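Hypothetical protein Atu0120 (Agrobacterium tumefaciens, PDB 2I6H) is of unknown function and belongs to the bacterial DUF924 family, folding into an all-helical chain that is found here as a two-chain assembly with bound calcium. Local coordinates at residues A[52-57]-A[94-99]; A[63-68]-A[88-93]; A[147-152]-A[168-173]. All blocks are in the same frame, centred on the assembly; numbering follows the deposited sequence. Where two conformers were deposited one is given.

Interaction 1 of 3, residues A[52-57]-A[94-99]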
loop_
_atom_site.group_PDB
_atom_site.type_symbol
_atom_site.label_atom_id
_atom_site.label_comp_id
_atom_site.label_asym_id
_atom_site.label_seq_id
_atom_site.Cartn_x
_atom_site.Cartn_y
_atom_site.Cartn_z
ATOM N N ALA A 52 -9.912 -0.118 18.473
ATOM C CA ALA A 52 -9.288 0.520 19.639
ATOM C C ALA A 52 -8.646 1.841 19.187
ATOM O O ALA A 52 -8.716 2.864 19.879
ATOM C CB ALA A 52 -8.195 -0.428 20.261
ATOM N N PHE A 53 -7.991 1.809 18.024
ATOM C CA PHE A 53 -7.379 3.030 17.512
ATOM C C PHE A 53 -8.486 4.067 17.195
ATOM O O PHE A 53 -8.348 5.250 17.520
ATOM C CB PHE A 53 -6.534 2.741 16.274
ATOM C CG PHE A 53 -5.933 3.996 15.661
ATOM C CD1 PHE A 53 -4.957 4.727 16.353
ATOM C CD2 PHE A 53 -6.406 4.471 14.435
ATOM C CE1 PHE A 53 -4.434 5.921 15.796
ATOM C CE2 PHE A 53 -5.875 5.640 13.865
ATOM C CZ PHE A 53 -4.892 6.365 14.555
ATOM N N ASP A 54 -9.603 3.608 16.619
ATOM C CA ASP A 54 -10.698 4.536 16.306
ATOM C C ASP A 54 -11.159 5.221 17.599
ATOM O O ASP A 54 -11.346 6.454 17.662
ATOM C CB ASP A 54 -11.881 3.774 15.689
ATOM C CG ASP A 54 -11.554 3.161 14.321
ATOM O OD1 ASP A 54 -10.554 3.539 13.680
ATOM O OD2 ASP A 54 -12.326 2.290 13.869
ATOM N N ASN A 55 -11.345 4.403 18.634
ATOM C CA ASN A 55 -11.766 4.871 19.972
ATOM C C ASN A 55 -10.786 5.899 20.515
ATOM O O ASN A 55 -11.161 6.958 21.058
ATOM C CB ASN A 55 -11.779 3.695 20.963
ATOM C CG ASN A 55 -13.144 3.065 21.123
ATOM O OD1 ASN A 55 -13.829 2.801 20.154
ATOM N ND2 ASN A 55 -13.519 2.774 22.366
ATOM N N HIS A 56 -9.513 5.555 20.415
ATOM C CA HIS A 56 -8.478 6.375 20.941
ATOM C C HIS A 56 -8.436 7.762 20.235
ATOM O O HIS A 56 -8.334 8.817 20.887
ATOM C CB HIS A 56 -7.162 5.582 20.779
ATOM C CG HIS A 56 -5.969 6.232 21.393
ATOM N ND1 HIS A 56 -4.687 5.770 21.174
ATOM C CD2 HIS A 56 -5.853 7.298 22.230
ATOM C CE1 HIS A 56 -3.833 6.521 21.852
ATOM N NE2 HIS A 56 -4.513 7.462 22.490
ATOM N N PHE A 57 -8.487 7.737 18.910
ATOM C CA PHE A 57 -8.446 8.952 18.080
ATOM C C PHE A 57 -9.655 9.817 18.478
ATOM O O PHE A 57 -9.543 11.019 18.692
ATOM C CB PHE A 57 -8.516 8.493 16.623
ATOM C CG PHE A 57 -8.080 9.509 15.602
ATOM C CD1 PHE A 57 -7.587 10.773 15.964
ATOM C CD2 PHE A 57 -8.169 9.172 14.237
ATOM C CE1 PHE A 57 -7.202 11.710 14.976
ATOM C CE2 PHE A 57 -7.783 10.084 13.265
ATOM C CZ PHE A 57 -7.304 11.361 13.638
ATOM N N PRO A 94 -12.768 11.440 10.233
ATOM C CA PRO A 94 -14.128 10.974 9.893
ATOM C C PRO A 94 -14.157 9.517 9.444
ATOM O O PRO A 94 -15.112 8.794 9.752
ATOM C CB PRO A 94 -14.531 11.872 8.697
ATOM C CG PRO A 94 -13.666 13.068 8.791
ATOM C CD PRO A 94 -12.349 12.551 9.357
ATOM N N ARG A 95 -13.094 9.082 8.762
ATOM C CA ARG A 95 -13.005 7.697 8.292
ATOM C C ARG A 95 -12.717 6.679 9.412
ATOM O O ARG A 95 -13.092 5.498 9.302
ATOM C CB ARG A 95 -11.984 7.601 7.150
ATOM C CG ARG A 95 -12.453 8.347 5.897
ATOM C CD ARG A 95 -11.393 8.455 4.778
ATOM N NE ARG A 95 -12.146 8.824 3.579
ATOM C CZ ARG A 95 -12.692 10.035 3.352
ATOM N NH1 ARG A 95 -13.447 10.208 2.271
ATOM N NH2 ARG A 95 -12.484 11.082 4.174
ATOM N N ASN A 96 -12.057 7.132 10.468
ATOM C CA ASN A 96 -11.886 6.294 11.658
ATOM C C ASN A 96 -13.098 6.326 12.575
ATOM O O ASN A 96 -13.449 5.293 13.175
ATOM C CB ASN A 96 -10.680 6.748 12.487
ATOM C CG ASN A 96 -9.361 6.497 11.790
ATOM O OD1 ASN A 96 -8.808 7.408 11.129
ATOM N ND2 ASN A 96 -8.870 5.233 11.879
ATOM N N CYS A 97 -13.708 7.497 12.726
ATOM C CA CYS A 97 -14.610 7.726 13.863
ATOM C C CYS A 97 -16.083 7.849 13.530
ATOM O O CYS A 97 -16.911 7.858 14.464
ATOM C CB CYS A 97 -14.155 8.954 14.679
ATOM S SG CYS A 97 -12.422 8.748 15.282
ATOM N N PHE A 98 -16.414 7.988 12.240
ATOM C CA PHE A 98 -17.835 8.130 11.851
ATOM C C PHE A 98 -18.273 7.020 10.872
ATOM O O PHE A 98 -19.190 7.219 10.069
ATOM C CB PHE A 98 -18.125 9.496 11.203
ATOM C CG PHE A 98 -17.746 10.686 12.021
ATOM C CD1 PHE A 98 -17.988 10.753 13.414
ATOM C CD2 PHE A 98 -17.185 11.789 11.384
ATOM C CE1 PHE A 98 -17.650 11.920 14.154
ATOM C CE2 PHE A 98 -16.864 12.962 12.091
ATOM C CZ PHE A 98 -17.108 13.049 13.463
ATOM N N ARG A 99 -17.636 5.852 10.986
ATOM C CA ARG A 99 -17.799 4.750 10.028
ATOM C C ARG A 99 -19.267 4.402 9.795
ATOM O O ARG A 99 -20.053 4.456 10.726
ATOM C CB ARG A 99 -17.075 3.497 10.528
ATOM C CG ARG A 99 -15.569 3.600 10.511
ATOM C CD ARG A 99 -14.936 2.325 11.095
ATOM N NE ARG A 99 -13.504 2.500 11.344
ATOM C CZ ARG A 99 -12.541 2.399 10.426
ATOM N NH1 ARG A 99 -12.816 2.154 9.140
ATOM N NH2 ARG A 99 -11.267 2.585 10.792
#
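The carboxylate of Asp54 is the polar centre of this contact, held by two residues of 94-99. Arg99 forms a side-on salt bridge with it, one nitrogen to each oxygen: NE of Arg99 donates to Asp54 OD2 at 2.8 Å and NH2 of Arg99 to Asp54 OD1 at 3.1 Å, the latter bond nearly straight at 172°. The grip is skewed, because OD1 is met on its syn side whereas NE reaches OD2 from above the carboxylate plane. Asn96 adds a third bond, from its ND2 to Asp54 OD1 over 3.0 Å, so that OD1 accepts twice, both donors lying on the same face of the carboxylate. Arg99 suits its place past the end of helix 80-97, since its chain, extended from CG to NE, spans the distance back to helix 51-69; the carbonyl O of Arg95 lies over one face of its guanidinium. The contact thus joins two helices of an all-helical fold, near the start of one and at the C-terminal end of the other.

On the inner side the Asn96 amide packs against the edges of two buried rings, with Asn96 ND2 3.6 Å from Phe53 CE2 and Asn96 OD1 3.6 Å from Phe57 CE2. The ring of Phe57 also meets Phe93 edge-to-face. Cys97, small and polarisable, joins this packing: its SG lies 4.1 Å from Phe57 CB and obliquely to that ring, 5.1 Å from its centroid. Arg99, by contrast, lies at the partly exposed margin, where it also touches Lys49.

Interaction 2 of 3, residues A[63-68]-A[88-93]; sequences DAHFAA and LLLDQF
His65 and Phe93 bring their rings together with planes only 15° apart, yet slid so far that they barely overlap, the centroids being 5.1 Å apart. What lies over the face of Phe93 is the methylene of His65: CB is 4.0 Å from the centroid of the Phe93 ring, a CH-pi contact offset toward the rim. The methyl CD2 of Leu90 meets the imidazole obliquely. At its edge the imidazole comes closer to the backbone of Leu89 than the model can support, so that approach is doubtful. The imidazole also lies over one face of the Phe66 ring, toward its rim, and Phe98 meets it edge-to-face. With CG anti to the backbone N (chi1 175°), His65 reaches across to helix 80-97, where its flat ring fits between aliphatic and aromatic neighbours.

The two helices pass at a steep angle, 112° between their directions, with their short axes 9.1 Å apart. This is helix-on-helix packing inside an all-helical fold, and small residues suit the crossing. Ala64 and Ala68, one turn apart on helix 51-69, leave room for the branched leucines: Ala64 CB lies 3.8 Å from Leu89 CD2, and Ala68 CB touches Leu89 CD1 at 4.1 Å and Leu90 CD2 at 3.9 Å. Segment 88-93 contains a wider pi-type turn, closed by the bond from Phe93 N to Leu88 O (2.8 Å). The side chains of Leu89 and Leu90 also touch neighbouring helices, Leu89 meeting Ile34 of helix 29-41, and Leu90 meeting Leu110, Ala111 and Phe114 of helix 108-120.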
loop_
_atom_site.group_PDB
_atom_site.type_symbol
_atom_site.label_atom_id
_atom_site.label_comp_id
_atom_site.label_asym_id
_atom_site.label_seq_id
_atom_site.Cartn_x
_atom_site.Cartn_y
_atom_site.Cartn_z
ATOM N N ASP A 63 -13.195 16.919 19.757
ATOM C CA ASP A 63 -13.434 18.378 19.861
ATOM C C ASP A 63 -12.661 19.152 18.797
ATOM O O ASP A 63 -13.192 20.099 18.204
ATOM C CB ASP A 63 -13.101 18.901 21.270
ATOM C CG ASP A 63 -14.138 18.499 22.289
ATOM O OD1 ASP A 63 -15.249 18.031 21.891
ATOM O OD2 ASP A 63 -13.842 18.622 23.498
ATOM N N ALA A 64 -11.408 18.737 18.580
ATOM C CA ALA A 64 -10.560 19.344 17.563
ATOM C C ALA A 64 -11.193 19.205 16.176
ATOM O O ALA A 64 -11.178 20.183 15.386
ATOM C CB ALA A 64 -9.173 18.738 17.597
ATOM N N HIS A 65 -11.758 18.016 15.881
ATOM C CA HIS A 65 -12.416 17.814 14.584
ATOM C C HIS A 65 -13.483 18.884 14.380
ATOM O O HIS A 65 -13.551 19.525 13.296
ATOM C CB HIS A 65 -13.101 16.446 14.451
ATOM C CG HIS A 65 -13.861 16.316 13.159
ATOM N ND1 HIS A 65 -15.236 16.480 13.062
ATOM C CD2 HIS A 65 -13.418 16.114 11.897
ATOM C CE1 HIS A 65 -15.598 16.322 11.791
ATOM N NE2 HIS A 65 -14.509 16.110 11.067
ATOM N N PHE A 66 -14.336 19.029 15.394
ATOM C CA PHE A 66 -15.445 19.970 15.285
ATOM C C PHE A 66 -15.002 21.432 15.167
ATOM O O PHE A 66 -15.582 22.194 14.380
ATOM C CB PHE A 66 -16.513 19.698 16.340
ATOM C CG PHE A 66 -17.380 18.513 15.970
ATOM C CD1 PHE A 66 -18.527 18.692 15.158
ATOM C CD2 PHE A 66 -17.023 17.237 16.367
ATOM C CE1 PHE A 66 -19.316 17.580 14.755
ATOM C CE2 PHE A 66 -17.814 16.139 15.997
ATOM C CZ PHE A 66 -18.932 16.298 15.189
ATOM N N ALA A 67 -13.947 21.786 15.886
ATOM C CA ALA A 67 -13.370 23.144 15.802
ATOM C C ALA A 67 -12.888 23.399 14.368
ATOM O O ALA A 67 -13.150 24.453 13.783
ATOM C CB ALA A 67 -12.205 23.325 16.797
ATOM N N ALA A 68 -12.154 22.447 13.816
ATOM C CA ALA A 68 -11.678 22.573 12.416
ATOM C C ALA A 68 -12.869 22.742 11.457
ATOM O O ALA A 68 -12.839 23.594 10.570
ATOM C CB ALA A 68 -10.860 21.357 12.029
ATOM N N LEU A 88 -5.471 15.472 8.981
ATOM C CA LEU A 88 -5.750 14.344 9.879
ATOM C C LEU A 88 -7.115 14.522 10.516
ATOM O O LEU A 88 -7.897 13.558 10.639
ATOM C CB LEU A 88 -4.658 14.235 10.927
ATOM C CG LEU A 88 -3.295 13.907 10.324
ATOM C CD1 LEU A 88 -2.284 13.854 11.489
ATOM C CD2 LEU A 88 -3.294 12.603 9.517
ATOM N N LEU A 89 -7.452 15.755 10.878
ATOM C CA LEU A 89 -8.793 16.004 11.447
ATOM C C LEU A 89 -9.958 15.933 10.440
ATOM O O LEU A 89 -11.080 15.511 10.801
ATOM C CB LEU A 89 -8.809 17.386 12.068
ATOM C CG LEU A 89 -7.937 17.532 13.325
ATOM C CD1 LEU A 89 -7.984 18.986 13.745
ATOM C CD2 LEU A 89 -8.487 16.593 14.481
ATOM N N LEU A 90 -9.712 16.370 9.196
ATOM C CA LEU A 90 -10.823 16.582 8.247
ATOM C C LEU A 90 -10.967 15.500 7.180
ATOM O O LEU A 90 -12.057 15.339 6.604
ATOM C CB LEU A 90 -10.750 17.961 7.594
ATOM C CG LEU A 90 -10.884 19.125 8.592
ATOM C CD1 LEU A 90 -10.568 20.409 7.894
ATOM C CD2 LEU A 90 -12.317 19.151 9.230
ATOM N N ASP A 91 -9.895 14.735 6.968
ATOM C CA ASP A 91 -9.885 13.628 6.026
ATOM C C ASP A 91 -9.765 12.262 6.716
ATOM O O ASP A 91 -10.463 11.314 6.333
ATOM C CB ASP A 91 -8.732 13.814 5.002
ATOM C CG ASP A 91 -8.696 12.677 3.958
ATOM O OD1 ASP A 91 -9.535 12.682 3.014
ATOM O OD2 ASP A 91 -7.843 11.772 4.127
ATOM N N GLN A 92 -8.872 12.152 7.700
ATOM C CA GLN A 92 -8.681 10.859 8.375
ATOM C C GLN A 92 -9.672 10.574 9.504
ATOM O O GLN A 92 -10.351 9.522 9.508
ATOM C CB GLN A 92 -7.245 10.729 8.884
ATOM C CG GLN A 92 -6.235 10.666 7.757
ATOM C CD GLN A 92 -6.401 9.407 6.960
ATOM O OE1 GLN A 92 -6.103 8.324 7.447
ATOM N NE2 GLN A 92 -6.916 9.537 5.711
ATOM N N PHE A 93 -9.761 11.514 10.437
ATOM C CA PHE A 93 -10.674 11.378 11.603
ATOM C C PHE A 93 -12.091 10.850 11.245
ATOM O O PHE A 93 -12.568 9.890 11.874
ATOM C CB PHE A 93 -10.745 12.706 12.387
ATOM C CG PHE A 93 -11.556 12.611 13.654
ATOM C CD1 PHE A 93 -10.904 12.397 14.905
ATOM C CD2 PHE A 93 -12.961 12.714 13.625
ATOM C CE1 PHE A 93 -11.655 12.300 16.104
ATOM C CE2 PHE A 93 -13.716 12.625 14.815
ATOM C CZ PHE A 93 -13.062 12.411 16.073
#

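Interaction 3 of 3, residues A[147-152]-A[168-173]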
loop_
_atom_site.group_PDB
_atom_site.type_symbol
_atom_site.label_atom_id
_atom_site.label_comp_id
_atom_site.label_asym_id
_atom_site.label_seq_id
_atom_site.Cartn_x
_atom_site.Cartn_y
_atom_site.Cartn_z
ATOM N N ALA A 147 -9.713 16.173 -9.382
ATOM C CA ALA A 147 -9.090 15.794 -8.108
ATOM C C ALA A 147 -8.346 14.477 -8.234
ATOM O O ALA A 147 -7.219 14.327 -7.750
ATOM C CB ALA A 147 -10.144 15.684 -7.037
ATOM N N GLN A 148 -8.954 13.513 -8.906
ATOM C CA GLN A 148 -8.299 12.201 -9.052
ATOM C C GLN A 148 -7.003 12.271 -9.844
ATOM O O GLN A 148 -6.022 11.615 -9.500
ATOM C CB GLN A 148 -9.257 11.218 -9.708
ATOM C CG GLN A 148 -10.467 10.861 -8.814
ATOM C CD GLN A 148 -10.067 10.130 -7.542
ATOM O OE1 GLN A 148 -9.107 9.363 -7.522
ATOM N NE2 GLN A 148 -10.817 10.355 -6.479
ATOM N N GLN A 149 -7.020 13.031 -10.940
ATOM C CA GLN A 149 -5.828 13.177 -11.769
ATOM C C GLN A 149 -4.758 13.884 -10.972
ATOM O O GLN A 149 -3.586 13.506 -11.045
ATOM C CB GLN A 149 -6.185 13.917 -13.054
ATOM C CG GLN A 149 -7.179 13.071 -13.834
ATOM C CD GLN A 149 -7.237 13.471 -15.251
ATOM O OE1 GLN A 149 -6.737 14.542 -15.621
ATOM N NE2 GLN A 149 -7.873 12.637 -16.071
ATOM N N ARG A 150 -5.166 14.883 -10.195
ATOM C CA ARG A 150 -4.238 15.574 -9.311
ATOM C C ARG A 150 -3.632 14.625 -8.268
ATOM O O ARG A 150 -2.411 14.662 -8.038
ATOM C CB ARG A 150 -4.918 16.739 -8.617
ATOM C CG ARG A 150 -3.942 17.632 -7.902
ATOM C CD ARG A 150 -4.647 18.822 -7.264
ATOM N NE ARG A 150 -3.634 19.740 -6.751
ATOM C CZ ARG A 150 -3.915 20.848 -6.082
ATOM N NH1 ARG A 150 -5.168 21.172 -5.838
ATOM N NH2 ARG A 150 -2.923 21.638 -5.675
ATOM N N ALA A 151 -4.466 13.759 -7.680
ATOM C CA ALA A 151 -3.967 12.744 -6.735
ATOM C C ALA A 151 -2.906 11.852 -7.365
ATOM O O ALA A 151 -1.872 11.591 -6.732
ATOM C CB ALA A 151 -5.129 11.852 -6.215
ATOM N N CYS A 152 -3.157 11.376 -8.587
ATOM C CA CYS A 152 -2.173 10.496 -9.242
ATOM C C CYS A 152 -0.838 11.244 -9.502
ATOM O O CYS A 152 0.250 10.694 -9.268
ATOM C CB CYS A 152 -2.765 9.841 -10.501
ATOM S SG CYS A 152 -4.120 8.706 -10.083
ATOM N N GLU A 168 -6.031 3.265 -8.163
ATOM C CA GLU A 168 -7.232 2.480 -7.798
ATOM C C GLU A 168 -8.451 3.396 -7.640
ATOM O O GLU A 168 -9.557 3.103 -8.143
ATOM C CB GLU A 168 -7.012 1.772 -6.462
ATOM C CG GLU A 168 -6.038 0.588 -6.506
ATOM C CD GLU A 168 -6.624 -0.613 -7.218
ATOM O OE1 GLU A 168 -7.509 -1.295 -6.643
ATOM O OE2 GLU A 168 -6.195 -0.872 -8.350
ATOM N N HIS A 169 -8.251 4.507 -6.928
ATOM C CA HIS A 169 -9.339 5.439 -6.707
ATOM C C HIS A 169 -9.729 6.111 -8.020
ATOM O O HIS A 169 -10.930 6.238 -8.298
ATOM C CB HIS A 169 -8.951 6.502 -5.657
ATOM C CG HIS A 169 -8.964 5.994 -4.235
ATOM N ND1 HIS A 169 -7.961 5.201 -3.703
ATOM C CD2 HIS A 169 -9.851 6.201 -3.230
ATOM C CE1 HIS A 169 -8.235 4.943 -2.435
ATOM N NE2 HIS A 169 -9.374 5.544 -2.121
ATOM N N ARG A 170 -8.740 6.557 -8.803
ATOM C CA ARG A 170 -9.026 7.278 -10.072
ATOM C C ARG A 170 -9.836 6.410 -11.027
ATOM O O ARG A 170 -10.761 6.899 -11.673
ATOM C CB ARG A 170 -7.750 7.774 -10.739
ATOM C CG ARG A 170 -8.007 8.483 -12.093
ATOM C CD ARG A 170 -6.776 9.182 -12.642
ATOM N NE ARG A 170 -5.754 8.255 -13.133
ATOM C CZ ARG A 170 -5.692 7.813 -14.382
ATOM N NH1 ARG A 170 -6.616 8.182 -15.286
ATOM N NH2 ARG A 170 -4.703 6.994 -14.735
ATOM N N ASP A 171 -9.544 5.112 -11.060
ATOM C CA ASP A 171 -10.248 4.224 -11.990
ATOM C C ASP A 171 -11.744 4.161 -11.694
ATOM O O ASP A 171 -12.531 4.150 -12.627
ATOM C CB ASP A 171 -9.689 2.817 -11.919
ATOM C CG ASP A 171 -8.338 2.694 -12.623
ATOM O OD1 ASP A 171 -7.975 3.565 -13.466
ATOM O OD2 ASP A 171 -7.632 1.720 -12.321
ATOM N N ILE A 172 -12.114 4.095 -10.402
ATOM C CA ILE A 172 -13.519 4.033 -10.014
ATOM C C ILE A 172 -14.248 5.315 -10.434
ATOM O O ILE A 172 -15.343 5.259 -11.024
ATOM C CB ILE A 172 -13.677 3.764 -8.491
ATOM C CG1 ILE A 172 -12.940 2.477 -8.086
ATOM C CG2 ILE A 172 -15.149 3.676 -8.103
ATOM C CD1 ILE A 172 -12.713 2.383 -6.570
ATOM N N VAL A 173 -13.649 6.463 -10.124
ATOM C CA VAL A 173 -14.255 7.746 -10.443
ATOM C C VAL A 173 -14.328 7.980 -11.959
ATOM O O VAL A 173 -15.332 8.509 -12.457
ATOM C CB VAL A 173 -13.563 8.903 -9.697
ATOM C CG1 VAL A 173 -14.081 10.286 -10.148
ATOM C CG2 VAL A 173 -13.811 8.753 -8.184
#
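Helices 145-155 and 160-176 form a nearly antiparallel pair, their short axes 9.1 Å apart at 161°, and the contact is made in the middle of 145-155 and the C-terminal half of 160-176. Arg170 and Gln148 fill most of the interface. The aliphatic part of the arginine does the packing: the chain runs alongside helix 145-155, setting Arg170 CG 3.8 Å from Gln148 CB, before it bends at chi3 (72°). Beyond the bend, Cys152 SG lies at the edge of the guanidinium, near its plane, 3.5 Å from Arg170 NE. A thiol is small enough to let the arginine pass. The charged end is paired with carboxylates of its own helix, by salt bridges from NH1 to Glu174 and from NH2 to Glu167. Gln149 lies at the exposed rim, its CG touching Arg170 CD at 4.1 Å while its NE2 is hydrogen-bonded to Glu174.

Gln148 points at the other helix and bends at chi2 (-64°), which folds its amide back over His169 and Arg170. Its OE1 rests 3.4 Å from His169 CB, and its CG packs across Val173, 3.8 Å from Val173 CB. The buried NE2 of Gln148 is satisfied by the carbonyls of Ala142 and Ser140, which fix the amide's rotation and tie it to the end of helix 137-140 and the loop that follows. Val173, branched at CB, presents a broad apolar surface that also meets Phe179. The ring of His169 leads away from the pair, its ND1 bonded to the carbonyl of His165. Sequence-adjacent helices packed antiparallel through an intervening loop are a helical hairpin.

In the fold
Interactions 1 and 2 join the same two helices, 51-69 and 80-97, at different places along them, and interaction 2 is nested within the chain loop that interaction 1 closes. They meet through the aromatic residues Phe57, Phe93, His65 and Phe98. Interaction 2 is wholly buried and relies on rings, alanines and leucines; interaction 1, nearer the surface, adds a charged and hydrogen-bonded part to its aromatic side. Interaction 3 lies on the opposite side of the chain's centre, about 23 to 25 Å from the others between centres, and touches neither. Also partly buried, it packs aliphatic stems while its arginine finds carboxylates in its own helix, unlike Arg99, whose salt bridge crosses between the segments.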